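Local coordinates for protein nicotinamide-nucleotide adenylyltransferase NadR family / Ribosylnicotinamide kinase (Lactococcus lactis subsp. cremoris, PDB 6GYE) that binds nicotinamide riboside and probably phosphorylates it as a ribosylnicotinamide kinase, and probably also acts as a nicotinamide-nucleotide adenylyltransferase on the way to NAD+, at residues A[239-243]-A[258-262]; A[261-266]-A[288-294]. One frame throughout, in Å; residues are numbered along the deposited sequence.

Contact 1: residues A[239-243]-A[258-262]. With NNR (Nicotinamide riboside), chain I.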
loop_
_atom_site.group_PDB
_atom_site.type_symbol
_atom_site.label_atom_id
_atom_site.label_comp_id
_atom_site.label_asym_id
_atom_site.label_seq_id
_atom_site.Cartn_x
_atom_site.Cartn_y
_atom_site.Cartn_z
ATOM N N GLN A 239 -4.170 4.576 -17.543
ATOM C CA GLN A 239 -5.000 3.761 -16.662
ATOM C C GLN A 239 -4.278 3.477 -15.341
ATOM O O GLN A 239 -4.893 3.501 -14.268
ATOM C CB GLN A 239 -5.387 2.448 -17.341
ATOM C CG GLN A 239 -6.423 1.645 -16.555
ATOM C CD GLN A 239 -7.792 2.299 -16.568
ATOM O OE1 GLN A 239 -8.403 2.442 -17.621
ATOM N NE2 GLN A 239 -8.267 2.725 -15.405
ATOM N N TYR A 240 -2.964 3.235 -15.397
ATOM C CA TYR A 240 -2.209 2.961 -14.180
ATOM C C TYR A 240 -2.242 4.145 -13.214
ATOM O O TYR A 240 -2.433 3.966 -12.006
ATOM C CB TYR A 240 -0.768 2.595 -14.520
ATOM C CG TYR A 240 0.021 2.328 -13.267
ATOM C CD1 TYR A 240 -0.029 1.074 -12.644
ATOM C CD2 TYR A 240 0.785 3.327 -12.681
ATOM C CE1 TYR A 240 0.679 0.831 -11.477
ATOM C CE2 TYR A 240 1.495 3.093 -11.520
ATOM C CZ TYR A 240 1.440 1.853 -10.926
ATOM O OH TYR A 240 2.154 1.649 -9.778
ATOM N N ASP A 241 -2.030 5.364 -13.728
ATOM C CA ASP A 241 -2.081 6.559 -12.886
ATOM C C ASP A 241 -3.477 6.781 -12.306
ATOM O O ASP A 241 -3.624 7.162 -11.133
ATOM C CB ASP A 241 -1.652 7.792 -13.696
ATOM C CG ASP A 241 -0.178 7.757 -14.096
ATOM O OD1 ASP A 241 0.584 6.954 -13.510
ATOM O OD2 ASP A 241 0.211 8.533 -15.010
ATOM N N ALA A 242 -4.514 6.580 -13.120
ATOM C CA ALA A 242 -5.875 6.733 -12.620
ATOM C C ALA A 242 -6.144 5.755 -11.485
ATOM O O ALA A 242 -6.748 6.120 -10.468
ATOM C CB ALA A 242 -6.881 6.506 -13.749
ATOM N N ASN A 243 -5.697 4.512 -11.647
ATOM C CA ASN A 243 -5.921 3.486 -10.641
ATOM C C ASN A 243 -5.135 3.765 -9.359
ATOM O O ASN A 243 -5.697 3.679 -8.257
ATOM C CB ASN A 243 -5.583 2.121 -11.237
ATOM C CG ASN A 243 -6.601 1.707 -12.305
ATOM O OD1 ASN A 243 -7.624 2.366 -12.463
ATOM N ND2 ASN A 243 -6.341 0.609 -13.008
ATOM N N LEU A 258 -11.438 -0.874 -9.523
ATOM C CA LEU A 258 -10.713 -0.403 -10.694
ATOM C C LEU A 258 -11.431 -0.841 -11.964
ATOM O O LEU A 258 -11.719 -2.029 -12.139
ATOM C CB LEU A 258 -9.276 -0.933 -10.688
ATOM C CG LEU A 258 -8.435 -0.559 -9.466
ATOM C CD1 LEU A 258 -7.008 -1.077 -9.668
ATOM C CD2 LEU A 258 -8.449 0.975 -9.209
ATOM N N ASP A 259 -11.672 0.113 -12.867
ATOM C CA ASP A 259 -12.309 -0.157 -14.158
ATOM C C ASP A 259 -11.207 -0.432 -15.180
ATOM O O ASP A 259 -10.680 0.486 -15.831
ATOM C CB ASP A 259 -13.194 1.014 -14.580
ATOM C CG ASP A 259 -14.176 0.634 -15.692
ATOM O OD1 ASP A 259 -14.013 -0.464 -16.268
ATOM O OD2 ASP A 259 -15.122 1.410 -15.968
ATOM N N THR A 260 -10.855 -1.717 -15.313
ATOM C CA THR A 260 -9.818 -2.245 -16.212
ATOM C C THR A 260 -8.405 -1.852 -15.781
ATOM O O THR A 260 -8.213 -1.053 -14.858
ATOM C CB THR A 260 -10.042 -1.837 -17.690
ATOM O OG1 THR A 260 -9.630 -0.490 -17.916
ATOM C CG2 THR A 260 -11.485 -1.986 -18.103
ATOM N N ASP A 261 -7.411 -2.427 -16.444
ATOM C CA ASP A 261 -6.016 -2.316 -16.031
ATOM C C ASP A 261 -5.132 -2.575 -17.257
ATOM O O ASP A 261 -5.631 -2.629 -18.387
ATOM C CB ASP A 261 -5.723 -3.324 -14.919
ATOM C CG ASP A 261 -5.582 -4.723 -15.464
ATOM O OD1 ASP A 261 -6.309 -5.074 -16.427
ATOM O OD2 ASP A 261 -4.706 -5.452 -14.971
ATOM N N ALA A 262 -3.832 -2.816 -17.030
ATOM C CA ALA A 262 -2.924 -2.998 -18.164
ATOM C C ALA A 262 -3.151 -4.330 -18.877
ATOM O O ALA A 262 -2.950 -4.416 -20.098
ATOM C CB ALA A 262 -1.465 -2.868 -17.711
HETATM O O2R NNR I . -0.064 3.673 -6.711
HETATM C C2R NNR I . 0.154 2.325 -6.272
HETATM C C3R NNR I . 1.485 2.147 -5.552
HETATM O O3R NNR I . 2.242 3.362 -5.477
HETATM C C4R NNR I . 2.259 1.107 -6.347
HETATM C C5R NNR I . 2.595 -0.106 -5.491
HETATM O O5R NNR I . 3.283 -1.076 -6.289
HETATM O O4R NNR I . 1.449 0.706 -7.455
HETATM C C1R NNR I . 0.195 1.393 -7.473
HETATM N N1 NNR I . -0.901 0.427 -7.386
HETATM C C2 NNR I . -1.574 0.088 -8.494
HETATM C C6 NNR I . -1.218 -0.107 -6.198
HETATM C C5 NNR I . -2.255 -1.027 -6.086
HETATM C C4 NNR I . -2.966 -1.394 -7.219
HETATM C C3 NNR I . -2.618 -0.827 -8.438
HETATM C C7 NNR I . -3.364 -1.199 -9.684
HETATM O O7 NNR I . -3.377 -0.425 -10.627
HETATM N N7 NNR I . -3.997 -2.371 -9.729
#

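Contact 2: residues A[261-266]-A[288-294]. With NNR (Nicotinamide riboside), chain I.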
loop_
_atom_site.group_PDB
_atom_site.type_symbol
_atom_site.label_atom_id
_atom_site.label_comp_id
_atom_site.label_asym_id
_atom_site.label_seq_id
_atom_site.Cartn_x
_atom_site.Cartn_y
_atom_site.Cartn_z
ATOM N N ASP A 261 -7.411 -2.427 -16.444
ATOM C CA ASP A 261 -6.016 -2.316 -16.031
ATOM C C ASP A 261 -5.132 -2.575 -17.257
ATOM O O ASP A 261 -5.631 -2.629 -18.387
ATOM C CB ASP A 261 -5.723 -3.324 -14.919
ATOM C CG ASP A 261 -5.582 -4.723 -15.464
ATOM O OD1 ASP A 261 -6.309 -5.074 -16.427
ATOM O OD2 ASP A 261 -4.706 -5.452 -14.971
ATOM N N ALA A 262 -3.832 -2.816 -17.030
ATOM C CA ALA A 262 -2.924 -2.998 -18.164
ATOM C C ALA A 262 -3.151 -4.330 -18.877
ATOM O O ALA A 262 -2.950 -4.416 -20.098
ATOM C CB ALA A 262 -1.465 -2.868 -17.711
ATOM N N ILE A 263 -3.589 -5.367 -18.155
ATOM C CA ILE A 263 -3.890 -6.638 -18.816
ATOM C C ILE A 263 -4.988 -6.448 -19.857
ATOM O O ILE A 263 -4.901 -6.956 -20.980
ATOM C CB ILE A 263 -4.269 -7.714 -17.780
ATOM C CG1 ILE A 263 -3.049 -8.070 -16.942
ATOM C CG2 ILE A 263 -4.825 -8.959 -18.472
ATOM C CD1 ILE A 263 -3.253 -9.206 -16.037
ATOM N N VAL A 264 -6.048 -5.726 -19.492
ATOM C CA VAL A 264 -7.112 -5.433 -20.450
ATOM C C VAL A 264 -6.544 -4.718 -21.671
ATOM O O VAL A 264 -6.816 -5.100 -22.816
ATOM C CB VAL A 264 -8.232 -4.619 -19.778
ATOM C CG1 VAL A 264 -9.194 -4.050 -20.823
ATOM C CG2 VAL A 264 -8.971 -5.495 -18.786
ATOM N N THR A 265 -5.732 -3.678 -21.452
ATOM C CA THR A 265 -5.119 -2.993 -22.590
ATOM C C THR A 265 -4.218 -3.933 -23.373
ATOM O O THR A 265 -4.137 -3.831 -24.601
ATOM C CB THR A 265 -4.312 -1.784 -22.125
ATOM O OG1 THR A 265 -5.157 -0.923 -21.366
ATOM C CG2 THR A 265 -3.738 -0.977 -23.344
ATOM N N ARG A 266 -3.555 -4.870 -22.682
ATOM C CA ARG A 266 -2.677 -5.812 -23.364
ATOM C C ARG A 266 -3.462 -6.782 -24.233
ATOM O O ARG A 266 -2.943 -7.272 -25.241
ATOM C CB ARG A 266 -1.820 -6.569 -22.344
ATOM C CG ARG A 266 -0.661 -7.347 -22.963
ATOM C CD ARG A 266 0.209 -8.028 -21.893
ATOM N NE ARG A 266 1.322 -8.790 -22.472
ATOM C CZ ARG A 266 1.301 -10.099 -22.694
ATOM N NH1 ARG A 266 0.227 -10.803 -22.381
ATOM N NH2 ARG A 266 2.357 -10.710 -23.215
ATOM N N THR A 288 4.408 -2.516 -15.954
ATOM C CA THR A 288 3.172 -2.028 -15.350
ATOM C C THR A 288 2.370 -3.149 -14.693
ATOM O O THR A 288 1.855 -2.980 -13.581
ATOM C CB THR A 288 2.336 -1.307 -16.391
ATOM O OG1 THR A 288 3.132 -0.268 -16.993
ATOM C CG2 THR A 288 1.070 -0.717 -15.740
ATOM N N ILE A 289 2.247 -4.297 -15.357
ATOM C CA ILE A 289 1.485 -5.389 -14.768
ATOM C C ILE A 289 2.158 -5.856 -13.482
ATOM O O ILE A 289 1.485 -6.233 -12.514
ATOM C CB ILE A 289 1.307 -6.530 -15.788
ATOM C CG1 ILE A 289 0.364 -6.081 -16.911
ATOM C CG2 ILE A 289 0.760 -7.795 -15.102
ATOM C CD1 ILE A 289 0.293 -7.061 -18.083
ATOM N N ALA A 290 3.489 -5.809 -13.439
ATOM C CA ALA A 290 4.215 -6.166 -12.226
ATOM C C ALA A 290 3.945 -5.224 -11.059
ATOM O O ALA A 290 4.149 -5.624 -9.909
ATOM C CB ALA A 290 5.719 -6.187 -12.502
ATOM N N ASP A 291 3.527 -3.987 -11.319
ATOM C CA ASP A 291 3.244 -3.029 -10.259
ATOM C C ASP A 291 1.804 -3.075 -9.791
ATOM O O ASP A 291 1.411 -2.241 -8.972
ATOM C CB ASP A 291 3.551 -1.600 -10.717
ATOM C CG ASP A 291 5.022 -1.336 -10.853
ATOM O OD1 ASP A 291 5.823 -2.112 -10.291
ATOM O OD2 ASP A 291 5.379 -0.342 -11.522
ATOM N N GLU A 292 0.993 -3.967 -10.339
ATOM C CA GLU A 292 -0.406 -4.059 -9.956
ATOM C C GLU A 292 -0.587 -5.050 -8.816
ATOM O O GLU A 292 0.055 -6.104 -8.783
ATOM C CB GLU A 292 -1.261 -4.461 -11.152
ATOM C CG GLU A 292 -1.200 -3.452 -12.291
ATOM C CD GLU A 292 -2.186 -3.774 -13.403
ATOM O OE1 GLU A 292 -2.962 -4.734 -13.213
ATOM O OE2 GLU A 292 -2.198 -3.071 -14.446
ATOM N N ARG A 293 -1.442 -4.689 -7.867
ATOM C CA ARG A 293 -1.814 -5.560 -6.760
ATOM C C ARG A 293 -3.317 -5.745 -6.839
ATOM O O ARG A 293 -4.063 -4.794 -6.616
ATOM C CB ARG A 293 -1.426 -4.955 -5.408
ATOM C CG ARG A 293 -0.077 -4.294 -5.346
ATOM C CD ARG A 293 0.982 -5.272 -4.929
ATOM N NE ARG A 293 2.320 -4.686 -4.952
ATOM C CZ ARG A 293 3.152 -4.767 -5.985
ATOM N NH1 ARG A 293 2.776 -5.400 -7.089
ATOM N NH2 ARG A 293 4.356 -4.212 -5.917
ATOM N N MET A 294 -3.773 -6.963 -7.114
ATOM C CA MET A 294 -5.200 -7.244 -7.212
ATOM C C MET A 294 -5.582 -8.358 -6.252
ATOM O O MET A 294 -4.897 -9.383 -6.172
ATOM C CB MET A 294 -5.585 -7.614 -8.644
ATOM C CG MET A 294 -5.461 -6.418 -9.580
ATOM S SD MET A 294 -5.719 -6.827 -11.301
ATOM C CE MET A 294 -4.245 -7.768 -11.665
HETATM O O2R NNR I . -0.064 3.673 -6.711
HETATM C C2R NNR I . 0.154 2.325 -6.272
HETATM C C3R NNR I . 1.485 2.147 -5.552
HETATM O O3R NNR I . 2.242 3.362 -5.477
HETATM C C4R NNR I . 2.259 1.107 -6.347
HETATM C C5R NNR I . 2.595 -0.106 -5.491
HETATM O O5R NNR I . 3.283 -1.076 -6.289
HETATM O O4R NNR I . 1.449 0.706 -7.455
HETATM C C1R NNR I . 0.195 1.393 -7.473
HETATM N N1 NNR I . -0.901 0.427 -7.386
HETATM C C2 NNR I . -1.574 0.088 -8.494
HETATM C C6 NNR I . -1.218 -0.107 -6.198
HETATM C C5 NNR I . -2.255 -1.027 -6.086
HETATM C C4 NNR I . -2.966 -1.394 -7.219
HETATM C C3 NNR I . -2.618 -0.827 -8.438
HETATM C C7 NNR I . -3.364 -1.199 -9.684
HETATM O O7 NNR I . -3.377 -0.425 -10.627
HETATM N N7 NNR I . -3.997 -2.371 -9.729
#

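Contact 1: residues A[239-243]-A[258-262]
Asn243 OD1 is gripped by two donors, Gln239 NE2 at 3.0 Å and the hydroxyl of Ser209, while its methylene and amide carbon pack on Leu258. The Gln239 donor is in the plane of its own amide but comes in above the carbonyl plane of Asn243, so this bond does not follow a lone pair. The other half of the Asn243 amide crosses the contact: ND2 donates to Thr260 O over 3.1 Å with an N-H...O angle of 160°, and the acceptor lies close to the amide plane. With both ends of the amide occupied, its flip is decided and its rotation fixed.

Gln239 reaches the chain beyond the strand because its first torsion sends CG anti to the backbone N (chi1 -171°) and the chain then bends at chi2. Its CG comes within 4.0 Å of Asp261 CA, and its OE1 sits 3.2 Å from Thr260 OG1, the two side chains crossing at about a right angle. This buried amide is also held by backbone groups: OE1 accepts from Tyr212 N and NE2 donates to Glu210 O as well as to Asn243 OD1, which ties helix 229-247 to the chain after Ser209.

Leu258 divides its two methyls: CD2 lies 3.6 Å from Asn243 OD1, whereas CD1 meets N7 of the nicotinamide riboside at 3.3 Å. Asn243 CB touches O7 of the same carboxamide at 3.4 Å. About one helical turn earlier, Tyr240 OH donates a 2.6 Å hydrogen bond to the ribose ring oxygen O4R.

Asp259, at the strand end, turns to Lys193 and Thr194. This places the nucleoside pocket beside what is probably the Walker A loop, as expected of a P-loop kinase fold.

Contact 2: residues A[261-266]-A[288-294]
The first turn of helix 262-272 faces the end of helix 275-290, with Ala262 and Ile289 nearest at 6.1 Å between CA atoms, and the chain past Ile289 runs on through Glu292 toward strand 296-300. The motif is an N-capped helix start within the P-loop NTPase domain. Asp261 is the N-cap: its OD1 accepts from Val264 N, approached from above the carboxylate plane, and its OD2 takes a weak bond from Ile263 N.

Glu292 serves the same helix end from the other segment. Extended beyond CG, it delivers OE2 to Ala262 N at 3.1 Å, and the N-H points nearly straight (162°) at the syn lone pair of OE2. Its OE1 comes 2.6 Å from Asp261 OD2, with the two carboxylate planes turned 59° apart. Two oxygens this close suggest that one of the acids probably holds a proton and shares it; the N-H groups of the helix start would probably favour the charge that remains.

Beside the acids the contact is apolar. Ala262 CB rests on Ile289 CG1 at 3.8 Å and also touches Thr288 CG2. Ile289 CD1 meets Ile263 CG1 at 3.7 Å and the CD methylene of Arg266, each side chain crossing Ile289 at about a right angle. The Arg266 guanidinium itself is paired with Glu282 and Glu333.

On its ligand side, Glu292 CB approaches the carboxamide N7 of the nicotinamide riboside. Arg293 NH1 donates to Ala290 O in the guanidinium plane at 3.1 Å, while the ligand O5R sits over one face, 3.3 Å from NH2.

Both contacts are buried, lie on the same side of the chain's centre with their own centres about 8 Å apart, and share Asp261 and Ala262, where strand 255-259 passes into helix 262-272. Contact 1 joins that strand end to helix 229-247 through neutral amides and backbone carbonyls; contact 2 joins the helix start to helix 275-290 through acidic side chains and an aliphatic cluster. They also touch directly: Tyr240 CD1 packs on Thr288 CG2 at 3.7 Å, and Tyr240 OH lies 3.7 Å from Asp291 CB. Nicotinamide riboside bridges them, since each supplies residues to its pocket. Of the residues that touch in contact 2, Ile289 is partly exposed, while those of contact 1 are all buried.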